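Local structure of fat acid-binding protein (Eubacterium ventriosum, 3NYI) at residues Asp10-Leu15 against Gly273-Val278; Lys17-Lys22 against Asp265-Val270; Arg163-Val168 against Lys225-Glu230; Lys215-Val220 against Lys246-Glu251. The protein holds a stearic acid molecule and probably serves as a fatty acid-binding protein of the DegV family. All blocks are in the same frame, centred on the assembly; numbering follows the deposited sequence.

Interaction 1: Asp10-Leu15 against Gly273-Val278; sequences DSACDL and GIVSAV
Asp14 OD2 is gripped by three partners. The backbone N of Gly273 donates to Asp14 OD2 over 2.8 Å, with an N-H...O angle of 162°. It comes from above the carboxylate plane, 60° out of it. Water 1 also donates to Asp14 OD2, at 2.9 Å, and Thr128 OG1 makes the third hydrogen bond. The Asp14 side chain leaves beside its own backbone N, with chi1 -64°, and this aims the carboxylate at Gly273. Gly273 is the N-cap of helix 274-280. The acid therefore lies at the start of a helix, where the helix dipole would favour a negative charge. A CB on Gly273 would run into Asp14 OD1. In the fold, this contact joins the loop after strand 6-10, in the parallel part of one sheet, to a helix that follows strand 270-271 of the other sheet. Water 1 bridges further: it donates to Ala12 O at 2.9 Å and lies 2.7 Å from Ser276 OG. Water 2 accepts from Val275 N at 3.1 Å and sits beside Asp14 OD1. The apolar part is small. Ala12 CB meets Val275 CG1 at 3.9 Å, while Val275 CG2 faces Ser11 OG, which is hydrogen-bonded to Asp42. Val275 also touches the bound stearic acid. Asp10 OD1 accepts from Ala12 N at 3.1 Å, which makes an Asx turn at the start of the loop.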
# COMPACT_ATOMS: atom_id res chain seq x y z
N ASP A 10 4.59 -0.18 8.24
CA ASP A 10 4.69 1.26 8.09
C ASP A 10 3.34 1.75 7.58
O ASP A 10 2.50 0.96 7.13
CB ASP A 10 5.88 1.68 7.20
CG ASP A 10 5.74 1.22 5.74
OD1 ASP A 10 4.60 1.02 5.29
OD2 ASP A 10 6.78 1.09 5.05
N SER A 11 3.12 3.06 7.67
CA SER A 11 1.79 3.59 7.41
C SER A 11 1.37 3.58 5.94
O SER A 11 0.26 4.00 5.61
CB SER A 11 1.64 5.01 7.98
OG SER A 11 2.63 5.87 7.42
N ALA A 12 2.23 3.08 5.06
CA ALA A 12 1.89 3.03 3.64
C ALA A 12 0.79 2.01 3.35
O ALA A 12 0.19 2.06 2.28
CB ALA A 12 3.13 2.74 2.76
N CYS A 13 0.54 1.10 4.29
CA CYS A 13 -0.43 0.01 4.05
C CYS A 13 -1.89 0.50 4.05
O CYS A 13 -2.78 -0.14 3.49
CB CYS A 13 -0.25 -1.11 5.09
SG CYS A 13 -0.81 -0.65 6.79
N ASP A 14 -2.14 1.64 4.70
CA ASP A 14 -3.47 2.27 4.67
C ASP A 14 -4.60 1.42 5.28
O ASP A 14 -5.78 1.63 4.98
CB ASP A 14 -3.84 2.66 3.23
CG ASP A 14 -2.93 3.72 2.64
OD1 ASP A 14 -2.34 4.49 3.44
OD2 ASP A 14 -2.82 3.80 1.40
N LEU A 15 -4.25 0.47 6.14
CA LEU A 15 -5.26 -0.34 6.81
C LEU A 15 -6.15 0.52 7.69
O LEU A 15 -5.68 1.44 8.34
CB LEU A 15 -4.60 -1.45 7.64
CG LEU A 15 -4.11 -2.65 6.82
CD1 LEU A 15 -3.07 -3.45 7.62
CD2 LEU A 15 -5.30 -3.53 6.40
N GLY A 273 -3.83 6.38 1.45
CA GLY A 273 -3.24 7.27 2.44
C GLY A 273 -2.30 8.32 1.91
O GLY A 273 -2.00 8.37 0.71
N ILE A 274 -1.84 9.16 2.83
CA ILE A 274 -0.89 10.22 2.57
C ILE A 274 0.36 9.77 1.83
O ILE A 274 0.80 10.44 0.89
CB ILE A 274 -0.49 10.86 3.92
CG1 ILE A 274 -1.69 11.62 4.50
CG2 ILE A 274 0.73 11.76 3.75
CD1 ILE A 274 -1.44 12.25 5.89
N VAL A 275 0.95 8.66 2.26
CA VAL A 275 2.18 8.18 1.60
C VAL A 275 2.01 8.07 0.06
O VAL A 275 2.84 8.56 -0.71
CB VAL A 275 2.65 6.82 2.16
CG1 VAL A 275 3.84 6.29 1.35
CG2 VAL A 275 3.00 6.96 3.64
N SER A 276 0.93 7.43 -0.38
CA SER A 276 0.70 7.32 -1.82
C SER A 276 0.19 8.61 -2.43
O SER A 276 0.61 8.99 -3.54
CB SER A 276 -0.31 6.20 -2.13
OG SER A 276 0.23 4.94 -1.79
N ALA A 277 -0.71 9.29 -1.73
CA ALA A 277 -1.35 10.47 -2.31
C ALA A 277 -0.37 11.60 -2.61
O ALA A 277 -0.55 12.35 -3.57
CB ALA A 277 -2.50 10.96 -1.42
N VAL A 278 0.67 11.74 -1.79
CA VAL A 278 1.66 12.78 -2.05
C VAL A 278 2.27 12.53 -3.43
O VAL A 278 2.60 13.47 -4.16
CB VAL A 278 2.75 12.83 -0.96
CG1 VAL A 278 3.98 13.59 -1.45
CG2 VAL A 278 2.19 13.49 0.32
O HOH W 1 -0.11 4.58 0.89
O HOH W 2 -0.30 6.40 4.03

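Interaction 2: Lys17-Lys22 against Asp265-Val270; sequences KEYLEK and DSETNV
Lys22 NZ and Glu267 OE1 form a salt bridge of 3.0 Å. The ammonium sits above the carboxylate plane, 61° out of it. The Lys22 chain is fully extended, with chi1 -179°, and crosses the Glu267 side chain at about a right angle. Its CD also lies close to Glu267 OE1, at 3.5 Å. The same oxygen is hydrogen-bonded to His23 NE2, so Glu267 OE1 serves two groups of one helix. With an alanine in place of Glu267, Lys22 is likely to lose its charged mate here, and His23 this acceptor. Tyr19 fills the inner side of the contact. Its CD1 lies 3.9 Å from Glu267 O and 4.0 Å from Glu267 OE1, with ring and carboxylate planes 43° apart. The hydroxyl of Tyr19 is hydrogen-bonded to Asp136 of helix 128-143, which fixes the far end of the ring. Tyr19 CE1 reaches Thr268 CG2 at 4.4 Å. Here helix 17-23, which follows the first strand of one sheet, meets the turn that leads into strand 270-271, an outermost strand of the other sheet. The turn is held by its own backbone: Thr268 N donates to Asp265 O at 3.2 Å, and Asn269 N donates to Ser266 O. Its polar side chains are tied to strand 236-242, through Thr268 OG1 with Ser239 OG and Asn269 OD1 with Val240 N, and to helix 128-143, through a salt bridge of Asp265 OD1 with Arg140.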
# COMPACT_ATOMS: atom_id res chain seq x y z
N LYS A 17 -8.57 2.04 10.69
CA LYS A 17 -8.51 2.07 12.16
C LYS A 17 -9.13 0.81 12.75
O LYS A 17 -8.56 0.19 13.65
CB LYS A 17 -9.24 3.29 12.71
CG LYS A 17 -8.49 4.60 12.52
CD LYS A 17 -7.20 4.63 13.33
CE LYS A 17 -6.53 6.00 13.25
NZ LYS A 17 -7.38 7.09 13.84
N GLU A 18 -10.30 0.43 12.23
CA GLU A 18 -11.01 -0.77 12.68
C GLU A 18 -10.17 -2.03 12.53
O GLU A 18 -10.15 -2.88 13.42
CB GLU A 18 -12.28 -0.99 11.86
CG GLU A 18 -13.39 0.01 12.06
CD GLU A 18 -14.67 -0.44 11.37
OE1 GLU A 18 -14.68 -1.57 10.81
OE2 GLU A 18 -15.67 0.31 11.39
N TYR A 19 -9.50 -2.16 11.38
CA TYR A 19 -8.74 -3.37 11.10
C TYR A 19 -7.59 -3.48 12.09
O TYR A 19 -7.31 -4.56 12.61
CB TYR A 19 -8.19 -3.35 9.68
CG TYR A 19 -7.51 -4.64 9.29
CD1 TYR A 19 -8.15 -5.58 8.49
CD2 TYR A 19 -6.23 -4.93 9.76
CE1 TYR A 19 -7.52 -6.76 8.14
CE2 TYR A 19 -5.60 -6.12 9.43
CZ TYR A 19 -6.25 -7.03 8.62
OH TYR A 19 -5.61 -8.20 8.30
N LEU A 20 -6.93 -2.35 12.35
CA LEU A 20 -5.77 -2.32 13.24
C LEU A 20 -6.15 -2.79 14.65
O LEU A 20 -5.44 -3.59 15.25
CB LEU A 20 -5.16 -0.92 13.30
CG LEU A 20 -4.64 -0.40 11.95
CD1 LEU A 20 -4.13 1.02 12.11
CD2 LEU A 20 -3.56 -1.31 11.41
N GLU A 21 -7.27 -2.30 15.16
CA GLU A 21 -7.73 -2.70 16.48
C GLU A 21 -8.14 -4.17 16.50
O GLU A 21 -7.75 -4.93 17.38
CB GLU A 21 -8.88 -1.81 16.95
CG GLU A 21 -9.41 -2.21 18.32
CD GLU A 21 -10.35 -1.17 18.91
OE1 GLU A 21 -11.57 -1.25 18.64
OE2 GLU A 21 -9.87 -0.28 19.64
N LYS A 22 -8.93 -4.57 15.51
CA LYS A 22 -9.43 -5.93 15.44
C LYS A 22 -8.32 -6.98 15.40
O LYS A 22 -8.40 -7.99 16.10
CB LYS A 22 -10.32 -6.11 14.22
CG LYS A 22 -10.91 -7.49 14.09
CD LYS A 22 -11.91 -7.52 12.96
CE LYS A 22 -12.54 -8.89 12.80
NZ LYS A 22 -13.28 -8.93 11.51
N ASP A 265 -13.51 -7.94 -0.72
CA ASP A 265 -13.24 -8.17 0.68
C ASP A 265 -13.11 -6.81 1.35
O ASP A 265 -12.08 -6.15 1.25
CB ASP A 265 -11.98 -9.01 0.88
CG ASP A 265 -12.30 -10.49 0.99
OD1 ASP A 265 -12.02 -11.08 2.06
OD2 ASP A 265 -12.86 -11.06 0.02
N SER A 266 -14.17 -6.40 2.04
CA SER A 266 -14.29 -5.01 2.47
C SER A 266 -13.30 -4.64 3.57
O SER A 266 -12.97 -3.47 3.74
CB SER A 266 -15.73 -4.71 2.90
OG SER A 266 -16.14 -5.62 3.90
N GLU A 267 -12.84 -5.64 4.32
CA GLU A 267 -11.89 -5.36 5.40
C GLU A 267 -10.64 -4.67 4.89
O GLU A 267 -10.03 -3.85 5.59
CB GLU A 267 -11.50 -6.64 6.14
CG GLU A 267 -12.38 -6.98 7.34
CD GLU A 267 -11.65 -7.86 8.35
OE1 GLU A 267 -11.54 -7.44 9.52
OE2 GLU A 267 -11.19 -8.96 7.97
N THR A 268 -10.25 -5.00 3.66
CA THR A 268 -9.01 -4.47 3.08
C THR A 268 -9.21 -3.43 1.98
O THR A 268 -8.27 -3.07 1.28
CB THR A 268 -8.08 -5.60 2.58
OG1 THR A 268 -8.85 -6.61 1.91
CG2 THR A 268 -7.35 -6.23 3.78
N ASN A 269 -10.44 -2.95 1.82
CA ASN A 269 -10.66 -1.73 1.06
C ASN A 269 -9.89 -0.63 1.80
O ASN A 269 -9.81 -0.67 3.02
CB ASN A 269 -12.14 -1.35 1.01
CG ASN A 269 -12.95 -2.25 0.08
OD1 ASN A 269 -12.38 -3.00 -0.71
ND2 ASN A 269 -14.28 -2.17 0.18
N VAL A 270 -9.34 0.33 1.08
CA VAL A 270 -8.61 1.40 1.77
C VAL A 270 -8.95 2.78 1.26
O VAL A 270 -9.22 2.98 0.07
CB VAL A 270 -7.08 1.21 1.66
CG1 VAL A 270 -6.64 -0.05 2.39
CG2 VAL A 270 -6.64 1.20 0.18

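Interaction 3: Arg163-Val168 against Lys225-Glu230; sequences RIFFTV and KKYLDE. With STE (stearic acid), chain C.
Arg163 lies over one face of the Tyr227 ring. The main apolar contact is a CH-pi interaction: Arg163 CG stands 3.6 Å from the centroid of the Tyr227 ring, 19° off its normal. A bend at chi2 (-67°) turns the rest of the arginine along the ring. Its guanidinium follows at a tilt of 38°, with Arg163 NH2 3.4 Å from Tyr227 CE1. Phe165, two residues on, is the second apolar partner. Its CZ meets Tyr227 CB at 3.6 Å, and the two rings are oblique, with centroids 5.8 Å apart. Replacing Tyr227 by an alanine is likely to open a gap beside Phe165 and leave the middle of the arginine chain less firmly held. Polar bonds lie at the ends: Tyr227 OH with Ser161 O, and Arg163 NH1 with Ala160 O. Both carbonyls belong to the end of helix 148-161. Strand 163-167 has a second side, which faces the ligand. There C14 of stearic acid lies over the centre of the Phe166 ring, and Ile164 CG2 is 3.8 Å from C17 of the stearic acid. No hydrogen bond links strand and helix here, so the contact rests mainly on van der Waals and CH-pi contact, with the polar ends of Arg163 and Tyr227 tied to main-chain carbonyls.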
# COMPACT_ATOMS: atom_id res chain seq x y z
N ARG A 163 -1.37 -7.57 -7.33
CA ARG A 163 -1.39 -6.53 -8.37
C ARG A 163 -2.20 -5.33 -7.89
O ARG A 163 -3.22 -5.50 -7.23
CB ARG A 163 -2.08 -7.01 -9.65
CG ARG A 163 -1.40 -8.14 -10.41
CD ARG A 163 -0.07 -7.67 -11.00
NE ARG A 163 0.50 -8.71 -11.86
CZ ARG A 163 1.23 -9.72 -11.42
NH1 ARG A 163 1.49 -9.84 -10.12
NH2 ARG A 163 1.69 -10.62 -12.28
N ILE A 164 -1.78 -4.13 -8.27
CA ILE A 164 -2.68 -2.99 -8.20
C ILE A 164 -2.96 -2.53 -9.61
O ILE A 164 -2.03 -2.41 -10.42
CB ILE A 164 -2.09 -1.76 -7.43
CG1 ILE A 164 -1.53 -2.16 -6.07
CG2 ILE A 164 -3.19 -0.70 -7.26
CD1 ILE A 164 -0.91 -0.97 -5.28
N PHE A 165 -4.22 -2.25 -9.90
CA PHE A 165 -4.62 -1.68 -11.18
C PHE A 165 -5.29 -0.36 -10.88
O PHE A 165 -6.27 -0.31 -10.15
CB PHE A 165 -5.61 -2.62 -11.87
CG PHE A 165 -5.07 -4.00 -12.11
CD1 PHE A 165 -4.17 -4.22 -13.14
CD2 PHE A 165 -5.43 -5.06 -11.29
CE1 PHE A 165 -3.64 -5.50 -13.37
CE2 PHE A 165 -4.91 -6.33 -11.51
CZ PHE A 165 -4.01 -6.55 -12.55
N PHE A 166 -4.76 0.73 -11.42
CA PHE A 166 -5.27 2.04 -10.99
C PHE A 166 -5.03 3.14 -11.98
O PHE A 166 -4.30 2.97 -12.97
CB PHE A 166 -4.73 2.42 -9.61
CG PHE A 166 -3.24 2.71 -9.57
CD1 PHE A 166 -2.79 4.02 -9.39
CD2 PHE A 166 -2.31 1.69 -9.65
CE1 PHE A 166 -1.42 4.32 -9.31
CE2 PHE A 166 -0.93 1.97 -9.58
CZ PHE A 166 -0.49 3.29 -9.39
N THR A 167 -5.65 4.29 -11.71
CA THR A 167 -5.39 5.48 -12.49
C THR A 167 -5.23 6.68 -11.55
O THR A 167 -5.51 6.58 -10.36
CB THR A 167 -6.49 5.71 -13.55
OG1 THR A 167 -6.06 6.70 -14.49
CG2 THR A 167 -7.81 6.13 -12.89
N VAL A 168 -4.74 7.79 -12.09
CA VAL A 168 -4.53 9.00 -11.30
C VAL A 168 -4.98 10.22 -12.10
O VAL A 168 -5.34 10.09 -13.26
CB VAL A 168 -3.05 9.15 -10.92
CG1 VAL A 168 -2.63 7.99 -10.00
CG2 VAL A 168 -2.18 9.19 -12.19
N LYS A 225 -9.43 -7.45 -15.22
CA LYS A 225 -10.25 -8.60 -15.61
C LYS A 225 -9.43 -9.63 -16.38
O LYS A 225 -9.53 -10.83 -16.13
CB LYS A 225 -11.46 -8.16 -16.43
CG LYS A 225 -12.34 -9.36 -16.86
CD LYS A 225 -13.58 -8.90 -17.62
CE LYS A 225 -14.30 -10.10 -18.29
NZ LYS A 225 -14.41 -11.26 -17.35
N LYS A 226 -8.59 -9.14 -17.29
CA LYS A 226 -7.67 -9.98 -18.03
C LYS A 226 -6.73 -10.76 -17.11
O LYS A 226 -6.52 -11.95 -17.28
CB LYS A 226 -6.87 -9.12 -19.02
CG LYS A 226 -5.79 -9.87 -19.78
CD LYS A 226 -4.99 -8.93 -20.68
CE LYS A 226 -3.97 -9.70 -21.52
NZ LYS A 226 -4.64 -10.70 -22.39
N TYR A 227 -6.15 -10.08 -16.13
CA TYR A 227 -5.27 -10.75 -15.19
C TYR A 227 -6.01 -11.80 -14.35
O TYR A 227 -5.53 -12.92 -14.15
CB TYR A 227 -4.61 -9.71 -14.27
CG TYR A 227 -3.75 -10.32 -13.21
CD1 TYR A 227 -2.47 -10.79 -13.52
CD2 TYR A 227 -4.19 -10.43 -11.89
CE1 TYR A 227 -1.66 -11.37 -12.55
CE2 TYR A 227 -3.37 -11.00 -10.89
CZ TYR A 227 -2.11 -11.46 -11.24
OH TYR A 227 -1.28 -12.02 -10.28
N LEU A 228 -7.18 -11.43 -13.83
CA LEU A 228 -7.94 -12.37 -13.01
C LEU A 228 -8.40 -13.58 -13.82
O LEU A 228 -8.33 -14.71 -13.35
CB LEU A 228 -9.12 -11.69 -12.32
CG LEU A 228 -8.69 -10.69 -11.23
CD1 LEU A 228 -9.88 -9.88 -10.73
CD2 LEU A 228 -8.02 -11.43 -10.07
N ASP A 229 -8.87 -13.33 -15.04
CA ASP A 229 -9.31 -14.43 -15.90
C ASP A 229 -8.18 -15.40 -16.23
O ASP A 229 -8.38 -16.61 -16.24
CB ASP A 229 -9.96 -13.89 -17.16
CG ASP A 229 -11.29 -13.22 -16.88
OD1 ASP A 229 -11.76 -13.34 -15.71
OD2 ASP A 229 -11.85 -12.58 -17.79
N GLU A 230 -6.99 -14.85 -16.48
CA GLU A 230 -5.83 -15.68 -16.76
C GLU A 230 -5.48 -16.57 -15.58
O GLU A 230 -5.10 -17.72 -15.77
CB GLU A 230 -4.61 -14.83 -17.14
CG GLU A 230 -4.70 -14.21 -18.53
CD GLU A 230 -3.58 -13.21 -18.79
OE1 GLU A 230 -2.80 -12.90 -17.86
OE2 GLU A 230 -3.50 -12.72 -19.94
C1 STE C . 9.36 7.96 1.39
O1 STE C . 10.25 7.22 1.69
O2 STE C . 9.58 9.13 1.31
C2 STE C . 8.02 7.38 0.89
C3 STE C . 7.97 7.39 -0.66
C4 STE C . 6.57 6.91 -1.15
C5 STE C . 6.57 6.67 -2.68
C6 STE C . 5.15 6.25 -3.14
C7 STE C . 5.09 6.11 -4.68
C8 STE C . 3.70 5.53 -5.06
C9 STE C . 3.55 5.38 -6.59
C10 STE C . 2.11 4.89 -6.91
C11 STE C . 2.03 3.40 -6.59
C12 STE C . 0.83 2.98 -5.70
C13 STE C . -0.38 3.93 -5.74
C14 STE C . -1.63 3.03 -5.91
C15 STE C . -2.92 3.81 -5.57
C16 STE C . -4.14 3.01 -6.10
C17 STE C . -4.59 1.98 -5.04
C18 STE C . -5.91 1.29 -5.48

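Interaction 4: Lys215-Val220 against Lys246-Glu251; sequences KLKNSV and KEEGFE
This is a salt bridge between two helices, 213-231 and 246-260, which lie on one side of the sheet that holds strands 163-167 and 285-291. Lys217 and Glu248 both rest on Ile285 of strand 285-291, and their side chains cross obliquely. The helices are well apart here: CA of Lys217 and CA of Glu248 are 10.6 Å from each other, so only long side chains span the gap. Lys217 NZ donates to Glu248 OE2 at 2.9 Å, on the anti lone pair of that oxygen, away from the other one. The lysine chain bends at chi3 (-67°), which brings its CE to 3.6 Å from Glu248 OE2. Glu248 starts off opposite its backbone N, with chi1 -178°, and stays extended beyond CG to reach the lysine. Glu248 OE2 has a second charged partner, Arg213, in the first turn of helix 213-231. Lys217 NZ also gives a hydrogen bond of 2.8 Å to water 3 and a weak one to Asn214 OD1. Water 3 lies 3.0 Å from Glu251 OE1, one turn further along helix 246-260. Glu251 OE1 is 4.4 Å from Lys217 NZ, beyond a salt bridge. Lys217 is buried, yet its ammonium has a carboxylate, a water and an amide oxygen around it. Two basic groups and two acids gather here, so the charges probably offset one another at the helix interface.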
# COMPACT_ATOMS: atom_id res chain seq x y z
N LYS A 215 -13.75 6.67 -18.65
CA LYS A 215 -13.14 5.71 -19.58
C LYS A 215 -11.87 5.10 -18.98
O LYS A 215 -11.59 3.92 -19.16
CB LYS A 215 -12.83 6.38 -20.92
CG LYS A 215 -14.06 6.65 -21.78
CD LYS A 215 -13.71 7.49 -23.00
CE LYS A 215 -14.51 7.07 -24.22
NZ LYS A 215 -13.74 6.12 -25.08
N LEU A 216 -11.10 5.91 -18.26
CA LEU A 216 -9.90 5.39 -17.61
C LEU A 216 -10.25 4.35 -16.57
O LEU A 216 -9.58 3.34 -16.46
CB LEU A 216 -9.08 6.53 -16.98
CG LEU A 216 -8.23 7.35 -17.96
CD1 LEU A 216 -8.02 8.77 -17.44
CD2 LEU A 216 -6.90 6.66 -18.24
N LYS A 217 -11.31 4.60 -15.79
CA LYS A 217 -11.72 3.63 -14.78
C LYS A 217 -12.21 2.35 -15.44
O LYS A 217 -12.00 1.25 -14.93
CB LYS A 217 -12.79 4.21 -13.84
CG LYS A 217 -12.28 5.34 -12.95
CD LYS A 217 -13.34 5.86 -11.99
CE LYS A 217 -14.49 6.56 -12.72
NZ LYS A 217 -15.41 7.22 -11.76
N ASN A 218 -12.86 2.48 -16.59
CA ASN A 218 -13.26 1.28 -17.32
C ASN A 218 -12.05 0.50 -17.83
O ASN A 218 -12.07 -0.73 -17.84
CB ASN A 218 -14.22 1.62 -18.46
CG ASN A 218 -15.60 1.99 -17.96
OD1 ASN A 218 -16.04 1.52 -16.91
ND2 ASN A 218 -16.30 2.83 -18.71
N SER A 219 -11.00 1.20 -18.23
CA SER A 219 -9.79 0.53 -18.69
C SER A 219 -9.08 -0.17 -17.55
O SER A 219 -8.56 -1.27 -17.74
CB SER A 219 -8.83 1.51 -19.37
OG SER A 219 -9.43 2.07 -20.52
N VAL A 220 -9.02 0.48 -16.38
CA VAL A 220 -8.50 -0.17 -15.18
C VAL A 220 -9.18 -1.52 -14.98
O VAL A 220 -8.51 -2.53 -14.75
CB VAL A 220 -8.66 0.70 -13.91
CG1 VAL A 220 -8.43 -0.13 -12.65
CG2 VAL A 220 -7.69 1.88 -13.95
N LYS A 246 -14.78 10.10 -1.89
CA LYS A 246 -15.28 8.86 -1.33
C LYS A 246 -16.48 8.28 -2.10
O LYS A 246 -16.59 7.06 -2.25
CB LYS A 246 -15.64 9.04 0.15
CG LYS A 246 -14.47 9.50 1.00
CD LYS A 246 -14.74 9.33 2.48
CE LYS A 246 -13.55 9.78 3.33
NZ LYS A 246 -13.30 11.25 3.23
N GLU A 247 -17.36 9.15 -2.58
CA GLU A 247 -18.55 8.72 -3.31
C GLU A 247 -18.18 8.00 -4.59
O GLU A 247 -18.79 6.98 -4.95
CB GLU A 247 -19.44 9.91 -3.67
CG GLU A 247 -19.81 10.80 -2.51
CD GLU A 247 -20.24 10.01 -1.30
OE1 GLU A 247 -20.95 8.99 -1.47
OE2 GLU A 247 -19.88 10.41 -0.17
N GLU A 248 -17.19 8.55 -5.28
CA GLU A 248 -16.68 7.92 -6.49
C GLU A 248 -16.15 6.55 -6.13
O GLU A 248 -16.38 5.57 -6.83
CB GLU A 248 -15.57 8.77 -7.12
CG GLU A 248 -15.04 8.18 -8.42
CD GLU A 248 -13.81 8.88 -8.96
OE1 GLU A 248 -12.97 9.33 -8.15
OE2 GLU A 248 -13.66 8.97 -10.20
N GLY A 249 -15.43 6.49 -5.01
CA GLY A 249 -14.92 5.22 -4.52
C GLY A 249 -16.01 4.17 -4.34
O GLY A 249 -15.88 3.04 -4.83
N PHE A 250 -17.07 4.52 -3.61
CA PHE A 250 -18.15 3.56 -3.36
C PHE A 250 -18.80 3.12 -4.67
O PHE A 250 -19.15 1.95 -4.84
CB PHE A 250 -19.21 4.15 -2.43
CG PHE A 250 -18.68 4.62 -1.12
CD1 PHE A 250 -17.74 3.86 -0.43
CD2 PHE A 250 -19.11 5.81 -0.56
CE1 PHE A 250 -17.24 4.29 0.79
CE2 PHE A 250 -18.62 6.24 0.65
CZ PHE A 250 -17.68 5.48 1.33
N GLU A 251 -18.97 4.07 -5.59
CA GLU A 251 -19.57 3.78 -6.88
C GLU A 251 -18.63 2.89 -7.69
O GLU A 251 -19.06 1.99 -8.40
CB GLU A 251 -19.84 5.08 -7.64
CG GLU A 251 -20.46 4.89 -9.02
CD GLU A 251 -20.43 6.15 -9.88
OE1 GLU A 251 -19.38 6.82 -9.93
OE2 GLU A 251 -21.46 6.46 -10.51
O HOH W 3 -16.73 5.43 -10.12

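In the fold
The four contacts form two pairs. Interactions 1 and 2 touch, with centres 14 Å apart: Asp14 O lies 3.2 Å from Val270 CG1, and Leu15 CB packs on Leu20 CD2. Interactions 3 and 4 share helix 213-231, with centres 13 Å apart, and Val220 CG1 comes within 3.3 Å of Phe165 O. Between the pairs there is no touch; interactions 1 and 3 are about 7 Å apart at their nearest atoms. Stearic acid links interactions 1 and 3. It touches Val275 of the first and Phe166 and Ile164 of the other, and is hydrogen-bonded to Ser97 and Thr65. The side chain of Thr268 (interaction 2) is about 11 Å from the stearic acid, as is that of Lys217 (interaction 4).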